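Local coordinates for uncharacterized protein DUF1234 (Pectobacterium atrosepticum SCRI1043, PDB 3BDV) that probably acts as a hydrolase of the alpha/beta-hydrolase fold and binds calcium, although its substrate is unknown, at residues H90-L104 against R118-F131. Sequence-based numbering, arbitrary orientation.
Sequences HVVQQGQEGIAGVML and RIQASPLSVPTLTF
Gln93, at the C-terminal end of helix 83-93, reaches out to the backbone of the loop 118-127 with a side chain extended beyond CG. CB itself points neither toward nor away from the loop, and CG, set anti to the carbonyl carbon (chi1 -71°), comes unusually close to Leu124 CD2 (3.3 Å). Both ends of the amide then meet the backbone of Gln120: OE1 accepts the bond from Gln120 N at 3.0 Å, while NE2 donates a nearly straight one to Gln120 O (2.8 Å), which lies in the plane of the Gln93 amide although the donor stands above the Gln120 carbonyl plane. This paired grip fixes the amide's rotation; NE2 adds a weak bond to Ser122 O, and a water lies within hydrogen-bonding distance of both OE1 and Arg118 O. One turn earlier, His90 ND1 donates to Arg118 O, which lies in the plane of the imidazole, while ND1 stands above the Arg118 carbonyl plane; the Arg118 guanidinium, salt-bridged to Asp59, is nearly perpendicular to that ring (87°).

Helix 83-93 leads through a turn into strand 99-105 of the parallel central sheet of the alpha/beta-hydrolase fold, where strand 128-132 lies beside it, their short segments 6° apart. Backbone bonds link Val102 N to Pro127 O and Leu129 N to Val102 O, and the pairing continues through Leu104 to Phe131 N. On the sheet face that carries Val102, Leu104 and Thr128, the Thr128 hydroxyl donates to Val126 O, and Leu104 CD1 rests on Thr128 CG2 (3.8 Å). Leu124 CD1 meets Leu104 CD1, filling in between helix and sheet. On the other face, selenomethionine Met103 stretches out in a Met-aromatic contact with Phe131, its CE reaching ring atom CE1 at 3.4 Å; Trp173 meets the same ring edge-to-face.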
ATOM      1  N   HIS A  90       9.632  -1.731   4.888  1.00 20.59           N
ATOM      2  CA  HIS A  90      10.920  -1.460   5.440  1.00 20.33           C
ATOM      3  C   HIS A  90      10.832  -0.296   6.447  1.00 19.02           C
ATOM      4  O   HIS A  90      11.401  -0.333   7.529  1.00 22.80           O
ATOM      5  CB  HIS A  90      11.898  -1.156   4.305  1.00 22.18           C
ATOM      6  CG  HIS A  90      13.273  -0.779   4.766  1.00 20.76           C
ATOM      7  ND1 HIS A  90      14.269  -1.708   5.006  1.00 24.61           N
ATOM      8  CD2 HIS A  90      13.833   0.435   5.004  1.00 21.79           C
ATOM      9  CE1 HIS A  90      15.370  -1.083   5.357  1.00 22.91           C
ATOM     10  NE2 HIS A  90      15.133   0.214   5.372  1.00 22.51           N
ATOM     11  N   VAL A  91      10.080   0.733   6.106  1.00 20.30           N
ATOM     12  CA  VAL A  91       9.971   1.893   7.006  1.00 23.56           C
ATOM     13  C   VAL A  91       9.355   1.502   8.348  1.00 22.87           C
ATOM     14  O   VAL A  91       9.852   1.902   9.385  1.00 21.20           O
ATOM     15  CB  VAL A  91       9.175   3.030   6.363  1.00 24.91           C
ATOM     16  CG1 VAL A  91       8.675   4.016   7.406  1.00 34.12           C
ATOM     17  CG2 VAL A  91      10.037   3.706   5.343  1.00 30.46           C
ATOM     18  N   VAL A  92       8.315   0.691   8.328  1.00 21.02           N
ATOM     19  CA  VAL A  92       7.696   0.172   9.559  1.00 21.67           C
ATOM     20  C   VAL A  92       8.697  -0.686  10.341  1.00 21.14           C
ATOM     21  O   VAL A  92       8.871  -0.508  11.570  1.00 20.14           O
ATOM     22  CB  VAL A  92       6.405  -0.637   9.248  1.00 24.29           C
ATOM     23  CG1 VAL A  92       5.910  -1.339  10.528  1.00 23.24           C
ATOM     24  CG2 VAL A  92       5.321   0.292   8.699  1.00 28.12           C
ATOM     25  N   GLN A  93       9.423  -1.539   9.630  1.00 21.84           N
ATOM     26  CA  GLN A  93      10.408  -2.423  10.257  1.00 22.53           C
ATOM     27  C   GLN A  93      11.577  -1.679  10.893  1.00 22.38           C
ATOM     28  O   GLN A  93      12.164  -2.153  11.858  1.00 22.38           O
ATOM     29  CB  GLN A  93      10.919  -3.489   9.273  1.00 21.05           C
ATOM     30  CG  GLN A  93       9.852  -4.555   8.939  1.00 26.85           C
ATOM     31  CD  GLN A  93      10.355  -5.667   8.058  1.00 27.91           C
ATOM     32  OE1 GLN A  93      11.265  -5.462   7.229  1.00 26.43           O
ATOM     33  NE2 GLN A  93       9.732  -6.864   8.195  1.00 26.15           N
ATOM     34  N   GLN A  94      11.905  -0.508  10.369  1.00 20.18           N
ATOM     35  CA  GLN A  94      13.004   0.274  10.911  1.00 22.83           C
ATOM     36  C   GLN A  94      12.530   1.151  12.044  1.00 25.62           C
ATOM     37  O   GLN A  94      13.340   1.852  12.649  1.00 27.13           O
ATOM     38  CB  GLN A  94      13.661   1.090   9.798  1.00 25.56           C
ATOM     39  CG  GLN A  94      14.228   0.238   8.682  1.00 20.85           C
ATOM     40  CD  GLN A  94      15.161  -0.827   9.188  1.00 25.62           C
ATOM     41  OE1 GLN A  94      15.057  -2.013   8.839  1.00 30.12           O
ATOM     42  NE2 GLN A  94      16.073  -0.421  10.028  1.00 18.19           N
ATOM     43  N   GLY A  95      11.234   1.104  12.370  1.00 27.02           N
ATOM     44  CA  GLY A  95      10.712   1.718  13.622  1.00 27.47           C
ATOM     45  C   GLY A  95      10.077   3.099  13.535  1.00 26.86           C
ATOM     46  O   GLY A  95       9.866   3.759  14.561  1.00 28.32           O
ATOM     47  N   GLN A  96       9.785   3.546  12.323  1.00 27.00           N
ATOM     48  CA  GLN A  96       9.056   4.794  12.047  1.00 28.43           C
ATOM     49  C   GLN A  96       7.748   4.939  12.835  1.00 29.33           C
ATOM     50  O   GLN A  96       6.887   4.056  12.790  1.00 28.97           O
ATOM     51  CB  GLN A  96       8.686   4.816  10.559  1.00 29.56           C
ATOM     52  CG  GLN A  96       7.981   6.067  10.128  1.00 33.74           C
ATOM     53  CD  GLN A  96       8.877   7.264  10.280  1.00 36.20           C
ATOM     54  OE1 GLN A  96       8.516   8.243  10.925  1.00 45.01           O
ATOM     55  NE2 GLN A  96      10.073   7.173   9.714  1.00 39.97           N
ATOM     56  N   GLU A  97       7.601   6.068  13.534  1.00 28.74           N
ATOM     57  CA  GLU A  97       6.398   6.380  14.306  0.50 29.03           C
ATOM     58  C   GLU A  97       5.319   6.980  13.424  1.00 27.58           C
ATOM     59  O   GLU A  97       5.607   7.455  12.317  1.00 31.81           O
ATOM     60  CB  GLU A  97       6.731   7.381  15.428  0.50 32.02           C
ATOM     61  CG  GLU A  97       7.523   6.813  16.606  0.50 32.68           C
ATOM     62  CD  GLU A  97       6.802   7.009  17.944  0.50 36.73           C
ATOM     63  OE1 GLU A  97       6.748   8.151  18.454  0.50 41.63           O
ATOM     64  OE2 GLU A  97       6.273   6.014  18.478  0.50 33.50           O
ATOM     65  N   GLY A  98       4.084   6.963  13.922  1.00 26.11           N
ATOM     66  CA  GLY A  98       2.958   7.673  13.346  1.00 27.00           C
ATOM     67  C   GLY A  98       2.246   6.904  12.259  1.00 24.76           C
ATOM     68  O   GLY A  98       1.556   7.504  11.431  1.00 24.71           O
ATOM     69  N   ILE A  99       2.461   5.590  12.229  1.00 23.85           N
ATOM     70  CA  ILE A  99       1.765   4.692  11.307  1.00 21.91           C
ATOM     71  C   ILE A  99       0.715   3.765  11.964  1.00 24.22           C
ATOM     72  O   ILE A  99       1.048   2.885  12.737  1.00 27.01           O
ATOM     73  CB  ILE A  99       2.801   3.874  10.439  1.00 22.28           C
ATOM     74  CG1 ILE A  99       3.745   4.852   9.705  1.00 20.87           C
ATOM     75  CG2 ILE A  99       2.078   2.908   9.491  1.00 21.42           C
ATOM     76  CD1 ILE A  99       5.101   4.248   9.140  1.00 24.63           C
ATOM     77  N   ALA A 100      -0.541   3.916  11.541  1.00 20.17           N
ATOM     78  CA  ALA A 100      -1.690   3.165  12.096  1.00 19.53           C
ATOM     79  C   ALA A 100      -1.759   1.780  11.479  1.00 20.24           C
ATOM     80  O   ALA A 100      -2.143   0.818  12.161  1.00 21.94           O
ATOM     81  CB  ALA A 100      -3.006   3.910  11.823  1.00 18.61           C
ATOM     82  N   GLY A 101      -1.399   1.683  10.196  1.00 19.54           N
ATOM     83  CA  GLY A 101      -1.536   0.426   9.442  1.00 20.68           C
ATOM     84  C   GLY A 101      -0.885   0.540   8.086  1.00 21.83           C
ATOM     85  O   GLY A 101      -0.523   1.649   7.646  1.00 18.99           O
ATOM     86  N   VAL A 102      -0.681  -0.596   7.440  1.00 22.15           N
ATOM     87  CA  VAL A 102      -0.149  -0.579   6.088  0.50 22.12           C
ATOM     88  C   VAL A 102      -0.907  -1.575   5.238  1.00 19.99           C
ATOM     89  O   VAL A 102      -1.352  -2.629   5.692  1.00 23.31           O
ATOM     90  CB  VAL A 102       1.398  -0.830   6.008  0.50 20.87           C
ATOM     91  CG1 VAL A 102       2.190   0.236   6.768  0.50 23.00           C
ATOM     92  CG2 VAL A 102       1.742  -2.216   6.481  0.50 26.27           C
HETATM   93  N   MSE A 103      -1.137  -1.173   4.002  1.00 16.76           N
HETATM   94  CA  MSE A 103      -1.830  -1.979   2.981  1.00 18.11           C
HETATM   95  C   MSE A 103      -0.823  -2.207   1.880  1.00 18.37           C
HETATM   96  O   MSE A 103      -0.342  -1.228   1.277  1.00 19.92           O
HETATM   97  CB  MSE A 103      -3.071  -1.241   2.449  1.00 20.21           C
HETATM   98  CG  MSE A 103      -3.696  -1.902   1.319  1.00 18.54           C
HETATM   99 SE   MSE A 103      -5.518  -1.208   1.123  0.75 19.80          SE
HETATM  100  CE  MSE A 103      -5.915  -1.789  -0.625  1.00 21.54           C
ATOM    101  N   LEU A 104      -0.474  -3.472   1.654  1.00 16.97           N
ATOM    102  CA  LEU A 104       0.595  -3.912   0.734  1.00 18.53           C
ATOM    103  C   LEU A 104      -0.074  -4.600  -0.450  1.00 18.98           C
ATOM    104  O   LEU A 104      -0.561  -5.709  -0.370  1.00 22.01           O
ATOM    105  CB  LEU A 104       1.585  -4.860   1.408  1.00 20.12           C
ATOM    106  CG  LEU A 104       2.175  -4.313   2.692  1.00 18.15           C
ATOM    107  CD1 LEU A 104       3.160  -5.263   3.453  1.00 22.94           C
ATOM    108  CD2 LEU A 104       2.843  -2.958   2.406  1.00 22.77           C
ATOM    109  N   ARG A 118      17.446  -6.400   2.969  1.00 26.34           N
ATOM    110  CA  ARG A 118      16.864  -5.294   3.706  1.00 26.51           C
ATOM    111  C   ARG A 118      15.434  -5.467   4.125  1.00 26.17           C
ATOM    112  O   ARG A 118      14.913  -4.689   4.912  1.00 28.87           O
ATOM    113  CB  ARG A 118      17.055  -4.049   2.880  1.00 27.85           C
ATOM    114  CG  ARG A 118      18.586  -3.848   2.759  1.00 31.03           C
ATOM    115  CD  ARG A 118      18.976  -2.585   2.257  1.00 26.24           C
ATOM    116  NE  ARG A 118      18.698  -1.517   3.196  1.00 25.42           N
ATOM    117  CZ  ARG A 118      18.729  -0.247   2.849  1.00 24.99           C
ATOM    118  NH1 ARG A 118      18.985   0.082   1.593  1.00 29.11           N
ATOM    119  NH2 ARG A 118      18.461   0.685   3.724  1.00 22.12           N
ATOM    120  N   ILE A 119      14.761  -6.481   3.611  1.00 21.97           N
ATOM    121  CA  ILE A 119      13.399  -6.694   4.006  1.00 22.98           C
ATOM    122  C   ILE A 119      13.387  -7.922   4.905  1.00 24.38           C
ATOM    123  O   ILE A 119      13.827  -9.003   4.470  1.00 25.54           O
ATOM    124  CB  ILE A 119      12.523  -6.942   2.753  1.00 19.20           C
ATOM    125  CG1 ILE A 119      12.559  -5.706   1.829  1.00 22.95           C
ATOM    126  CG2 ILE A 119      11.097  -7.387   3.161  1.00 19.72           C
ATOM    127  CD1 ILE A 119      12.077  -4.393   2.470  1.00 24.43           C
ATOM    128  N   GLN A 120      12.913  -7.773   6.148  1.00 22.90           N
ATOM    129  CA  GLN A 120      12.951  -8.864   7.117  1.00 25.55           C
ATOM    130  C   GLN A 120      11.676  -9.701   7.054  1.00 22.41           C
ATOM    131  O   GLN A 120      10.582  -9.179   6.797  1.00 22.69           O
ATOM    132  CB  GLN A 120      13.109  -8.318   8.527  1.00 26.49           C
ATOM    133  CG  GLN A 120      14.280  -7.354   8.695  1.00 31.60           C
ATOM    134  CD  GLN A 120      14.268  -6.686  10.058  1.00 36.84           C
ATOM    135  OE1 GLN A 120      13.956  -7.327  11.071  1.00 52.07           O
ATOM    136  NE2 GLN A 120      14.609  -5.397  10.094  1.00 40.49           N
ATOM    137  N   ALA A 121      11.843 -11.011   7.274  1.00 22.82           N
ATOM    138  CA  ALA A 121      10.760 -11.961   7.389  1.00 24.30           C
ATOM    139  C   ALA A 121      10.390 -12.036   8.868  1.00 25.67           C
ATOM    140  O   ALA A 121      10.655 -13.004   9.566  1.00 25.87           O
ATOM    141  CB  ALA A 121      11.168 -13.274   6.863  1.00 24.34           C
ATOM    142  N   SER A 122       9.785 -10.955   9.326  1.00 27.17           N
ATOM    143  CA  SER A 122       9.391 -10.813  10.717  1.00 26.99           C
ATOM    144  C   SER A 122       8.191  -9.874  10.823  1.00 26.32           C
ATOM    145  O   SER A 122       7.932  -9.051   9.921  1.00 24.13           O
ATOM    146  CB  SER A 122      10.580 -10.356  11.574  1.00 29.33           C
ATOM    147  OG  SER A 122      11.206  -9.215  11.044  1.00 35.40           O
ATOM    148  N   PRO A 123       7.433 -10.008  11.912  1.00 26.96           N
ATOM    149  CA  PRO A 123       6.206  -9.259  12.049  1.00 28.12           C
ATOM    150  C   PRO A 123       6.347  -7.777  11.969  1.00 27.50           C
ATOM    151  O   PRO A 123       7.274  -7.190  12.556  1.00 30.52           O
ATOM    152  CB  PRO A 123       5.696  -9.666  13.425  1.00 26.77           C
ATOM    153  CG  PRO A 123       6.293 -10.949  13.675  1.00 31.83           C
ATOM    154  CD  PRO A 123       7.653 -10.868  13.079  1.00 27.96           C
ATOM    155  N   LEU A 124       5.402  -7.163  11.285  1.00 25.60           N
ATOM    156  CA  LEU A 124       5.333  -5.727  11.222  1.00 27.14           C
ATOM    157  C   LEU A 124       4.672  -5.276  12.549  1.00 28.97           C
ATOM    158  O   LEU A 124       3.758  -5.917  13.077  1.00 28.84           O
ATOM    159  CB  LEU A 124       4.525  -5.243  10.032  1.00 27.11           C
ATOM    160  CG  LEU A 124       5.174  -5.588   8.674  1.00 33.33           C
ATOM    161  CD1 LEU A 124       4.339  -5.095   7.521  1.00 33.13           C
ATOM    162  CD2 LEU A 124       6.566  -5.004   8.611  1.00 37.46           C
ATOM    163  N   SER A 125       5.145  -4.179  13.084  1.00 28.94           N
ATOM    164  CA  SER A 125       4.666  -3.764  14.392  1.00 31.52           C
ATOM    165  C   SER A 125       3.249  -3.176  14.309  1.00 29.92           C
ATOM    166  O   SER A 125       2.687  -2.802  15.330  1.00 25.25           O
ATOM    167  CB  SER A 125       5.632  -2.729  14.964  1.00 29.08           C
ATOM    168  OG  SER A 125       5.689  -1.582  14.120  1.00 36.60           O
ATOM    169  N   VAL A 126       2.679  -3.069  13.107  1.00 26.47           N
ATOM    170  CA  VAL A 126       1.353  -2.453  12.955  1.00 25.39           C
ATOM    171  C   VAL A 126       0.466  -3.358  12.159  1.00 23.91           C
ATOM    172  O   VAL A 126       0.962  -4.189  11.386  1.00 25.83           O
ATOM    173  CB  VAL A 126       1.432  -1.132  12.204  1.00 23.85           C
ATOM    174  CG1 VAL A 126       2.331  -0.170  12.965  1.00 33.12           C
ATOM    175  CG2 VAL A 126       1.950  -1.370  10.765  1.00 26.07           C
ATOM    176  N   PRO A 127      -0.852  -3.179  12.288  1.00 21.78           N
ATOM    177  CA  PRO A 127      -1.774  -3.934  11.452  1.00 22.38           C
ATOM    178  C   PRO A 127      -1.503  -3.784   9.956  1.00 21.39           C
ATOM    179  O   PRO A 127      -1.320  -2.659   9.452  1.00 21.51           O
ATOM    180  CB  PRO A 127      -3.160  -3.364  11.848  1.00 20.92           C
ATOM    181  CG  PRO A 127      -2.940  -2.889  13.262  1.00 22.82           C
ATOM    182  CD  PRO A 127      -1.566  -2.336  13.274  1.00 23.58           C
ATOM    183  N   THR A 128      -1.501  -4.931   9.274  1.00 21.95           N
ATOM    184  CA  THR A 128      -1.138  -5.043   7.866  1.00 21.00           C
ATOM    185  C   THR A 128      -2.138  -5.910   7.062  1.00 21.18           C
ATOM    186  O   THR A 128      -2.575  -6.973   7.498  1.00 20.83           O
ATOM    187  CB  THR A 128       0.295  -5.620   7.773  1.00 23.21           C
ATOM    188  OG1 THR A 128       1.196  -4.795   8.558  1.00 26.39           O
ATOM    189  CG2 THR A 128       0.824  -5.723   6.371  1.00 22.58           C
ATOM    190  N   LEU A 129      -2.446  -5.439   5.872  1.00 20.90           N
ATOM    191  CA  LEU A 129      -3.245  -6.149   4.908  1.00 19.09           C
ATOM    192  C   LEU A 129      -2.417  -6.291   3.608  1.00 23.73           C
ATOM    193  O   LEU A 129      -1.907  -5.291   3.105  1.00 23.48           O
ATOM    194  CB  LEU A 129      -4.482  -5.327   4.639  1.00 22.15           C
ATOM    195  CG  LEU A 129      -5.724  -5.867   4.024  1.00 29.55           C
ATOM    196  CD1 LEU A 129      -6.311  -6.944   4.930  1.00 33.27           C
ATOM    197  CD2 LEU A 129      -6.649  -4.616   3.859  1.00 26.15           C
ATOM    198  N   THR A 130      -2.358  -7.508   3.047  1.00 20.70           N
ATOM    199  CA  THR A 130      -1.585  -7.794   1.840  1.00 19.15           C
ATOM    200  C   THR A 130      -2.497  -8.372   0.767  1.00 19.13           C
ATOM    201  O   THR A 130      -3.240  -9.304   1.058  1.00 22.26           O
ATOM    202  CB  THR A 130      -0.420  -8.757   2.113  1.00 18.68           C
ATOM    203  OG1 THR A 130       0.482  -8.138   3.047  1.00 21.59           O
ATOM    204  CG2 THR A 130       0.384  -9.108   0.806  1.00 22.27           C
ATOM    205  N   PHE A 131      -2.427  -7.842  -0.444  1.00 18.25           N
ATOM    206  CA  PHE A 131      -3.236  -8.342  -1.560  1.00 17.23           C
ATOM    207  C   PHE A 131      -2.261  -8.991  -2.540  1.00 20.62           C
ATOM    208  O   PHE A 131      -1.248  -8.373  -2.911  1.00 21.39           O
ATOM    209  CB  PHE A 131      -3.944  -7.198  -2.277  1.00 20.46           C
ATOM    210  CG  PHE A 131      -4.972  -6.522  -1.429  1.00 20.68           C
ATOM    211  CD1 PHE A 131      -4.619  -5.623  -0.459  1.00 20.15           C
ATOM    212  CD2 PHE A 131      -6.313  -6.771  -1.621  1.00 20.96           C
ATOM    213  CE1 PHE A 131      -5.586  -5.029   0.344  1.00 22.27           C
ATOM    214  CE2 PHE A 131      -7.267  -6.162  -0.825  1.00 19.54           C
ATOM    215  CZ  PHE A 131      -6.910  -5.309   0.157  1.00 19.79           C
TER
HETATM  216  O   HOH W   1       7.314   1.149  13.020  1.00 32.13           O
HETATM  217  O   HOH W   2      13.467  -4.033   7.186  1.00 30.91           O